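Side-chain contacts in methyltransferase (Streptomyces regensis, PDB 5N5D), which probably transfers a methyl group from S-adenosylmethionine to a hydroxyl oxygen of a precursor in the biosynthesis of tomaymycin: residues Leu28-Gln33 / Leu106-Val111; Leu52-Ala57 / Ser76-Arg81; Glu151-Ala156 / Glu195-Arg200. All blocks are in the same frame, centred on the assembly; numbering follows the deposited sequence. Where two conformers were deposited one is given.

Interaction 1 of 3, residues Leu28-Gln33 / Leu106-Val111; sequences LSKAAQ and LAEAGV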
loop_
_atom_site.group_PDB
_atom_site.type_symbol
_atom_site.label_atom_id
_atom_site.label_comp_id
_atom_site.label_asym_id
_atom_site.label_seq_id
_atom_site.Cartn_x
_atom_site.Cartn_y
_atom_site.Cartn_z
ATOM N N LEU A 28 -2.875 10.009 19.488
ATOM C CA LEU A 28 -3.605 9.349 18.410
ATOM C C LEU A 28 -5.008 8.950 18.844
ATOM O O LEU A 28 -5.971 9.145 18.097
ATOM C CB LEU A 28 -2.838 8.120 17.927
ATOM C CG LEU A 28 -1.656 8.395 16.991
ATOM C CD1 LEU A 28 -0.803 7.143 16.821
ATOM C CD2 LEU A 28 -2.146 8.898 15.637
ATOM N N SER A 29 -5.146 8.370 20.037
ATOM C CA SER A 29 -6.469 7.955 20.487
ATOM C C SER A 29 -7.397 9.151 20.648
ATOM O O SER A 29 -8.602 9.039 20.396
ATOM C CB SER A 29 -6.363 7.168 21.796
ATOM O OG SER A 29 -5.789 7.951 22.818
ATOM N N LYS A 30 -6.858 10.299 21.068
ATOM C CA LYS A 30 -7.674 11.508 21.171
ATOM C C LYS A 30 -8.004 12.063 19.792
ATOM O O LYS A 30 -9.153 12.441 19.530
ATOM C CB LYS A 30 -6.955 12.569 22.010
ATOM C CG LYS A 30 -6.792 12.222 23.489
ATOM C CD LYS A 30 -6.033 13.308 24.274
ATOM C CE LYS A 30 -6.855 14.580 24.446
ATOM N NZ LYS A 30 -6.206 15.542 25.383
ATOM N N ALA A 31 -7.011 12.122 18.902
ATOM C CA ALA A 31 -7.247 12.621 17.549
ATOM C C ALA A 31 -8.319 11.798 16.850
ATOM O O ALA A 31 -9.122 12.334 16.074
ATOM C CB ALA A 31 -5.948 12.600 16.745
ATOM N N ALA A 32 -8.349 10.490 17.113
ATOM C CA ALA A 32 -9.329 9.617 16.478
ATOM C C ALA A 32 -10.767 9.957 16.861
ATOM O O ALA A 32 -11.692 9.504 16.180
ATOM C CB ALA A 32 -9.040 8.161 16.836
ATOM N N GLN A 33 -10.983 10.726 17.933
ATOM C CA GLN A 33 -12.319 11.075 18.392
ATOM C C GLN A 33 -12.733 12.485 17.980
ATOM O O GLN A 33 -13.761 12.979 18.450
ATOM C CB GLN A 33 -12.405 10.926 19.916
ATOM C CG GLN A 33 -12.018 9.537 20.430
ATOM C CD GLN A 33 -12.975 8.450 19.969
ATOM O OE1 GLN A 33 -14.111 8.729 19.593
ATOM N NE2 GLN A 33 -12.516 7.201 19.994
ATOM N N LEU A 106 -1.259 17.475 17.733
ATOM C CA LEU A 106 0.125 17.426 17.273
ATOM C C LEU A 106 1.093 17.819 18.379
ATOM O O LEU A 106 2.201 17.271 18.464
ATOM C CB LEU A 106 0.290 18.325 16.050
ATOM C CG LEU A 106 -0.485 17.822 14.828
ATOM C CD1 LEU A 106 -0.660 18.946 13.819
ATOM C CD2 LEU A 106 0.204 16.620 14.191
ATOM N N ALA A 107 0.698 18.759 19.238
ATOM C CA ALA A 107 1.517 19.102 20.394
ATOM C C ALA A 107 1.607 17.927 21.362
ATOM O O ALA A 107 2.700 17.571 21.823
ATOM C CB ALA A 107 0.938 20.333 21.084
ATOM N N GLU A 108 0.463 17.310 21.678
ATOM C CA GLU A 108 0.459 16.127 22.537
ATOM C C GLU A 108 1.337 15.028 21.955
ATOM O O GLU A 108 2.002 14.290 22.693
ATOM C CB GLU A 108 -0.973 15.612 22.719
ATOM C CG GLU A 108 -1.890 16.536 23.517
ATOM C CD GLU A 108 -3.371 16.220 23.327
ATOM O OE1 GLU A 108 -3.709 15.339 22.504
ATOM O OE2 GLU A 108 -4.205 16.860 24.006
ATOM N N ALA A 109 1.345 14.902 20.629
ATOM C CA ALA A 109 2.097 13.853 19.954
ATOM C C ALA A 109 3.596 14.109 19.937
ATOM O O ALA A 109 4.350 13.197 19.581
ATOM C CB ALA A 109 1.599 13.707 18.520
ATOM N N GLY A 110 4.038 15.312 20.297
ATOM C CA GLY A 110 5.452 15.635 20.282
ATOM C C GLY A 110 6.017 15.979 18.923
ATOM O O GLY A 110 7.232 15.864 18.728
ATOM N N VAL A 111 5.181 16.412 17.976
ATOM C CA VAL A 111 5.621 16.658 16.608
ATOM C C VAL A 111 5.316 18.077 16.144
ATOM O O VAL A 111 5.443 18.372 14.955
ATOM C CB VAL A 111 5.013 15.632 15.627
ATOM C CG1 VAL A 111 5.440 14.221 15.996
ATOM C CG2 VAL A 111 3.493 15.740 15.590
#
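K30 runs the last two carbons of its side chain past the carboxylate oxygens of E108 and, in the conformer given, makes a salt bridge with it, K30 NZ to E108 OE2 at 2.8 Å; a second conformer of the lysine also exists. The two side chains cross at about a right angle, and the ammonium meets OE2 from above the carboxylate plane, 41° out of it. The glutamate reaches out extended beyond CG, whereas the bend of the lysine at chi3 (71°) turns CE and NZ toward the acid, with K30 CE 3.5 Å from E108 OE2. Long, flexible, charged residues suit a site at the protein surface, where solvent can share the charge. R105, one turn earlier on the glutamate's helix, forms a salt bridge through its NE with E108 OE1, so each carboxylate oxygen has a cationic partner, an arrangement likely to keep the group ionised. G110, with the positive phi that a residue without a side chain adopts easily, closes the last turn in a Schellman motif. The contact links helices 26-31 and 96-108 at the surface. Beneath them L28 and L106 both reach I77 of helix 74-80, and that helix joins the pair to the body of the Rossmann-like fold.

Interaction 2 of 3, residues Leu52-Ala57 / Ser76-Arg81; sequences LLHLLA and SIWLAR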
loop_
_atom_site.group_PDB
_atom_site.type_symbol
_atom_site.label_atom_id
_atom_site.label_comp_id
_atom_site.label_asym_id
_atom_site.label_seq_id
_atom_site.Cartn_x
_atom_site.Cartn_y
_atom_site.Cartn_z
ATOM N N LEU A 52 -0.258 2.632 7.411
ATOM C CA LEU A 52 0.239 2.455 6.052
ATOM C C LEU A 52 0.807 3.759 5.497
ATOM O O LEU A 52 1.875 3.760 4.878
ATOM C CB LEU A 52 -0.867 1.923 5.142
ATOM C CG LEU A 52 -0.422 1.713 3.689
ATOM C CD1 LEU A 52 0.803 0.784 3.592
ATOM C CD2 LEU A 52 -1.572 1.168 2.868
ATOM N N LEU A 53 0.109 4.881 5.699
ATOM C CA LEU A 53 0.651 6.172 5.275
ATOM C C LEU A 53 2.016 6.415 5.902
ATOM O O LEU A 53 2.968 6.830 5.227
ATOM C CB LEU A 53 -0.305 7.300 5.665
ATOM C CG LEU A 53 -1.570 7.499 4.847
ATOM C CD1 LEU A 53 -2.449 8.552 5.514
ATOM C CD2 LEU A 53 -1.214 7.914 3.432
ATOM N N HIS A 54 2.116 6.164 7.204
ATOM C CA HIS A 54 3.363 6.305 7.940
ATOM C C HIS A 54 4.474 5.466 7.310
ATOM O O HIS A 54 5.595 5.952 7.092
ATOM C CB HIS A 54 3.083 5.894 9.385
ATOM C CG HIS A 54 4.281 5.820 10.276
ATOM N ND1 HIS A 54 4.803 6.924 10.912
ATOM C CD2 HIS A 54 5.004 4.761 10.701
ATOM C CE1 HIS A 54 5.814 6.551 11.676
ATOM N NE2 HIS A 54 5.958 5.243 11.566
ATOM N N LEU A 55 4.177 4.200 7.007
ATOM C CA LEU A 55 5.186 3.304 6.452
ATOM C C LEU A 55 5.582 3.707 5.036
ATOM O O LEU A 55 6.758 3.607 4.668
ATOM C CB LEU A 55 4.675 1.864 6.482
ATOM C CG LEU A 55 4.453 1.282 7.882
ATOM C CD1 LEU A 55 3.872 -0.108 7.787
ATOM C CD2 LEU A 55 5.762 1.255 8.685
ATOM N N LEU A 56 4.621 4.155 4.226
ATOM C CA LEU A 56 4.960 4.646 2.893
ATOM C C LEU A 56 5.913 5.830 2.968
ATOM O O LEU A 56 6.882 5.903 2.206
ATOM C CB LEU A 56 3.691 5.032 2.136
ATOM C CG LEU A 56 2.776 3.871 1.748
ATOM C CD1 LEU A 56 1.439 4.400 1.247
ATOM C CD2 LEU A 56 3.421 2.967 0.701
ATOM N N ALA A 57 5.653 6.773 3.877
ATOM C CA ALA A 57 6.555 7.910 4.034
ATOM C C ALA A 57 7.948 7.455 4.445
ATOM O O ALA A 57 8.956 7.973 3.947
ATOM C CB ALA A 57 5.983 8.887 5.062
ATOM N N SER A 76 -2.324 13.291 10.266
ATOM C CA SER A 76 -1.184 14.195 10.394
ATOM C C SER A 76 -0.144 13.644 11.360
ATOM O O SER A 76 1.061 13.732 11.102
ATOM C CB SER A 76 -1.660 15.570 10.856
ATOM O OG SER A 76 -2.853 15.947 10.184
ATOM N N ILE A 77 -0.588 13.083 12.486
ATOM C CA ILE A 77 0.357 12.530 13.456
ATOM C C ILE A 77 1.147 11.393 12.823
ATOM O O ILE A 77 2.374 11.314 12.957
ATOM C CB ILE A 77 -0.378 12.061 14.722
ATOM C CG1 ILE A 77 -0.948 13.259 15.488
ATOM C CG2 ILE A 77 0.565 11.267 15.628
ATOM C CD1 ILE A 77 -1.941 12.872 16.559
ATOM N N TRP A 78 0.451 10.486 12.132
ATOM C CA TRP A 78 1.133 9.362 11.499
ATOM C C TRP A 78 2.155 9.841 10.479
ATOM O O TRP A 78 3.263 9.296 10.393
ATOM C CB TRP A 78 0.122 8.432 10.834
ATOM C CG TRP A 78 -0.548 7.482 11.785
ATOM C CD1 TRP A 78 -1.861 7.467 12.147
ATOM C CD2 TRP A 78 0.073 6.398 12.486
ATOM N NE1 TRP A 78 -2.103 6.433 13.024
ATOM C CE2 TRP A 78 -0.928 5.765 13.252
ATOM C CE3 TRP A 78 1.379 5.903 12.542
ATOM C CZ2 TRP A 78 -0.660 4.659 14.063
ATOM C CZ3 TRP A 78 1.640 4.807 13.346
ATOM C CH2 TRP A 78 0.625 4.197 14.094
ATOM N N LEU A 79 1.801 10.852 9.688
ATOM C CA LEU A 79 2.733 11.353 8.683
ATOM C C LEU A 79 3.914 12.061 9.334
ATOM O O LEU A 79 5.068 11.840 8.951
ATOM C CB LEU A 79 2.012 12.295 7.723
ATOM C CG LEU A 79 1.049 11.622 6.746
ATOM C CD1 LEU A 79 0.223 12.682 6.050
ATOM C CD2 LEU A 79 1.792 10.769 5.732
ATOM N N ALA A 80 3.648 12.925 10.317
ATOM C CA ALA A 80 4.730 13.665 10.956
ATOM C C ALA A 80 5.688 12.730 11.676
ATOM O O ALA A 80 6.891 13.000 11.734
ATOM C CB ALA A 80 4.163 14.698 11.930
ATOM N N ARG A 81 5.184 11.618 12.219
ATOM C CA ARG A 81 6.057 10.697 12.934
ATOM C C ARG A 81 6.950 9.879 12.009
ATOM O O ARG A 81 7.861 9.199 12.500
ATOM C CB ARG A 81 5.216 9.782 13.822
ATOM C CG ARG A 81 4.756 10.491 15.081
ATOM C CD ARG A 81 3.929 9.609 15.997
ATOM N NE ARG A 81 3.772 10.255 17.296
ATOM C CZ ARG A 81 2.893 9.890 18.223
ATOM N NH1 ARG A 81 2.074 8.872 18.002
ATOM N NH2 ARG A 81 2.826 10.554 19.368
#
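Two helices of the Rossmann-like domain, 47-60 and 74-80, pack closely here, with strand 64-68 between them in sequence. Their backbones come nearest at H54 and L79, whose CA atoms are 5.1 Å apart. H54 bridges this narrow gap: its ND1 donates to the main-chain carbonyl of W78, H54 ND1 to W78 O at 2.9 Å, with an N-H...O angle of 159°. The acceptor lies almost in the imidazole plane, and the donor lies in the carbonyl plane. With CG anti to the backbone N (chi1 173°), the ring reaches across to the neighbouring helix, and its turn about the CB-CG bond puts ND1 on that oxygen. Its other nitrogen, NE2, is hydrogen-bonded to R58, so both ring nitrogens are engaged and the rotation of this buried ring is fixed.

The indole of W78 adds a T-shaped contact, turning its edge toward one face of the imidazole with the planes at 68°. W78 CE3 also packs against H54 CB at 3.6 Å. Near the plane of the imidazole, at its edge, R81 O approaches H54 CE1 to 3.4 Å, while the guanidinium of R81 leads away to a salt bridge with D25. Aliphatic packing completes the interface: L79 CD2 reaches L53 CB at 4.1 Å, and both leucines rest on M139 of strand 139-142, a greasy underside suited to covering a sheet. L56 meets L56 of the second subunit. Helices layered on a central, largely parallel sheet are typical of the Rossmann-like fold of S-adenosylmethionine-dependent methyltransferases.

Interaction 3 of 3, residues Glu151-Ala156 / Glu195-Arg200; sequences EYFTWA and EMLAGR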
loop_
_atom_site.group_PDB
_atom_site.type_symbol
_atom_site.label_atom_id
_atom_site.label_comp_id
_atom_site.label_asym_id
_atom_site.label_seq_id
_atom_site.Cartn_x
_atom_site.Cartn_y
_atom_site.Cartn_z
ATOM N N GLU A 151 -7.324 19.184 -9.573
ATOM C CA GLU A 151 -6.499 20.361 -9.325
ATOM C C GLU A 151 -5.495 20.108 -8.205
ATOM O O GLU A 151 -4.362 20.605 -8.248
ATOM C CB GLU A 151 -7.402 21.546 -8.989
ATOM C CG GLU A 151 -8.222 22.076 -10.176
ATOM C CD GLU A 151 -9.427 21.205 -10.563
ATOM O OE1 GLU A 151 -9.905 20.381 -9.751
ATOM O OE2 GLU A 151 -9.915 21.364 -11.700
ATOM N N TYR A 152 -5.886 19.338 -7.193
ATOM C CA TYR A 152 -4.927 18.965 -6.156
ATOM C C TYR A 152 -3.812 18.106 -6.731
ATOM O O TYR A 152 -2.647 18.245 -6.342
ATOM C CB TYR A 152 -5.627 18.220 -5.020
ATOM C CG TYR A 152 -6.628 19.048 -4.232
ATOM C CD1 TYR A 152 -6.485 20.424 -4.115
ATOM C CD2 TYR A 152 -7.721 18.453 -3.613
ATOM C CE1 TYR A 152 -7.390 21.181 -3.412
ATOM C CE2 TYR A 152 -8.635 19.211 -2.897
ATOM C CZ TYR A 152 -8.463 20.576 -2.803
ATOM O OH TYR A 152 -9.354 21.364 -2.107
ATOM N N PHE A 153 -4.152 17.200 -7.646
ATOM C CA PHE A 153 -3.136 16.384 -8.302
ATOM C C PHE A 153 -2.193 17.248 -9.133
ATOM O O PHE A 153 -0.967 17.085 -9.069
ATOM C CB PHE A 153 -3.821 15.319 -9.158
ATOM C CG PHE A 153 -2.877 14.471 -9.959
ATOM C CD1 PHE A 153 -1.858 13.765 -9.347
ATOM C CD2 PHE A 153 -3.037 14.357 -11.327
ATOM C CE1 PHE A 153 -1.003 12.974 -10.095
ATOM C CE2 PHE A 153 -2.184 13.570 -12.077
ATOM C CZ PHE A 153 -1.168 12.877 -11.457
ATOM N N THR A 154 -2.743 18.188 -9.911
ATOM C CA THR A 154 -1.896 19.116 -10.654
ATOM C C THR A 154 -0.917 19.821 -9.725
ATOM O O THR A 154 0.275 19.939 -10.031
ATOM C CB THR A 154 -2.758 20.145 -11.399
ATOM O OG1 THR A 154 -3.592 19.472 -12.347
ATOM C CG2 THR A 154 -1.878 21.159 -12.121
ATOM N N TRP A 155 -1.408 20.291 -8.577
ATOM C CA TRP A 155 -0.537 20.974 -7.625
ATOM C C TRP A 155 0.467 20.012 -7.000
ATOM O O TRP A 155 1.620 20.385 -6.762
ATOM C CB TRP A 155 -1.369 21.663 -6.539
ATOM C CG TRP A 155 -1.779 23.043 -6.920
ATOM C CD1 TRP A 155 -3.050 23.509 -7.098
ATOM C CD2 TRP A 155 -0.906 24.144 -7.187
ATOM N NE1 TRP A 155 -3.018 24.839 -7.454
ATOM C CE2 TRP A 155 -1.712 25.247 -7.519
ATOM C CE3 TRP A 155 0.486 24.301 -7.180
ATOM C CZ2 TRP A 155 -1.176 26.491 -7.836
ATOM C CZ3 TRP A 155 1.013 25.534 -7.499
ATOM C CH2 TRP A 155 0.185 26.611 -7.826
ATOM N N ALA A 156 0.052 18.772 -6.731
ATOM C CA ALA A 156 0.986 17.777 -6.211
ATOM C C ALA A 156 2.165 17.591 -7.156
ATOM O O ALA A 156 3.320 17.518 -6.717
ATOM C CB ALA A 156 0.265 16.447 -5.984
ATOM N N GLU A 195 -8.423 9.700 -15.338
ATOM C CA GLU A 195 -8.188 9.973 -16.752
ATOM C C GLU A 195 -6.883 10.736 -16.968
ATOM O O GLU A 195 -6.153 10.472 -17.934
ATOM C CB GLU A 195 -9.371 10.751 -17.322
ATOM C CG GLU A 195 -10.631 9.921 -17.449
ATOM C CD GLU A 195 -11.859 10.763 -17.718
ATOM O OE1 GLU A 195 -11.714 11.972 -18.028
ATOM O OE2 GLU A 195 -12.967 10.211 -17.597
ATOM N N MET A 196 -6.578 11.702 -16.093
ATOM C CA MET A 196 -5.302 12.405 -16.179
ATOM C C MET A 196 -4.137 11.440 -16.023
ATOM O O MET A 196 -3.147 11.526 -16.758
ATOM C CB MET A 196 -5.222 13.502 -15.115
ATOM C CG MET A 196 -6.192 14.647 -15.312
ATOM S SD MET A 196 -6.352 15.680 -13.836
ATOM C CE MET A 196 -4.787 16.543 -13.834
ATOM N N LEU A 197 -4.234 10.514 -15.068
ATOM C CA LEU A 197 -3.187 9.512 -14.899
ATOM C C LEU A 197 -3.027 8.663 -16.155
ATOM O O LEU A 197 -1.898 8.400 -16.590
ATOM C CB LEU A 197 -3.492 8.633 -13.685
ATOM C CG LEU A 197 -3.233 9.277 -12.326
ATOM C CD1 LEU A 197 -3.871 8.441 -11.224
ATOM C CD2 LEU A 197 -1.720 9.442 -12.097
ATOM N N ALA A 198 -4.140 8.243 -16.766
ATOM C CA ALA A 198 -4.049 7.451 -17.987
ATOM C C ALA A 198 -3.348 8.223 -19.097
ATOM O O ALA A 198 -2.627 7.634 -19.909
ATOM C CB ALA A 198 -5.443 7.038 -18.452
ATOM N N GLY A 199 -3.560 9.539 -19.154
ATOM C CA GLY A 199 -3.103 10.362 -20.254
ATOM C C GLY A 199 -1.687 10.883 -20.184
ATOM O O GLY A 199 -1.273 11.623 -21.085
ATOM N N ARG A 200 -0.909 10.535 -19.161
ATOM C CA ARG A 200 0.472 10.985 -19.100
ATOM C C ARG A 200 1.359 9.852 -18.609
ATOM O O ARG A 200 0.897 8.897 -17.979
ATOM C CB ARG A 200 0.607 12.229 -18.211
ATOM C CG ARG A 200 0.208 12.023 -16.768
ATOM C CD ARG A 200 -0.019 13.367 -16.091
ATOM N NE ARG A 200 1.200 14.177 -16.105
ATOM C CZ ARG A 200 1.243 15.504 -15.999
ATOM N NH1 ARG A 200 2.414 16.128 -16.017
ATOM N NH2 ARG A 200 0.131 16.212 -15.877
#
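F153 makes the apolar contacts, touching two side chains of the facing helix. The tip of its ring, F153 CZ, meets L197 CD2 at 3.5 Å, the methyl lying obliquely to the ring. At the ring edge, near its plane, F153 CD2 packs against M196 CE at 3.8 Å; the phenylalanine and methionine side chains slide past each other in opposite directions. CG of F153 stands anti to the backbone N (chi1 176°), which carries the ring across to helix 185-198, while a bend at chi3 (72°) turns the flexible methionine's methyl back toward helix 149-158. In this Rossmann-like fold helix 149-158, which follows strand 139-142, meets the C-terminal end of helix 185-198, which leads into strand 203-211 at the edge of the sheet. Y152, next to F153, lines the S-adenosylmethionine pocket. An alanine at F153 is likely to leave L197 CD2 and M196 CE without the ring they touch and open a gap between the helices.

A polar atom borders the apolar patch: T154 OG1 lies 3.5 Å from M196 CE. Its hydrogen bond goes to the carbonyl of P150, one turn back, the usual way a threonine inside a helix satisfies its hydroxyl. Beyond the contact, L197 also packs on L21 of the second subunit.

How the interactions relate
From the N terminus, helix 26-31 supplies the first half of interaction 1, whose loop closes only at the end of helix 96-108. Within that span interaction 2 opens on helix 47-60 and closes on helix 74-80, so its smaller loop is nested in the larger one. The two also touch: R81 NH2 probably hydrogen-bonds to A109 O, and L28 packs on W78 and R81, joining surface and core. Interaction 3 follows in series, linking helix 149-158 to helix 185-198; its centre lies about 32 Å from that of interaction 1, on the opposite side of the chain's centre. Interactions 2 and 3 both touch the second subunit.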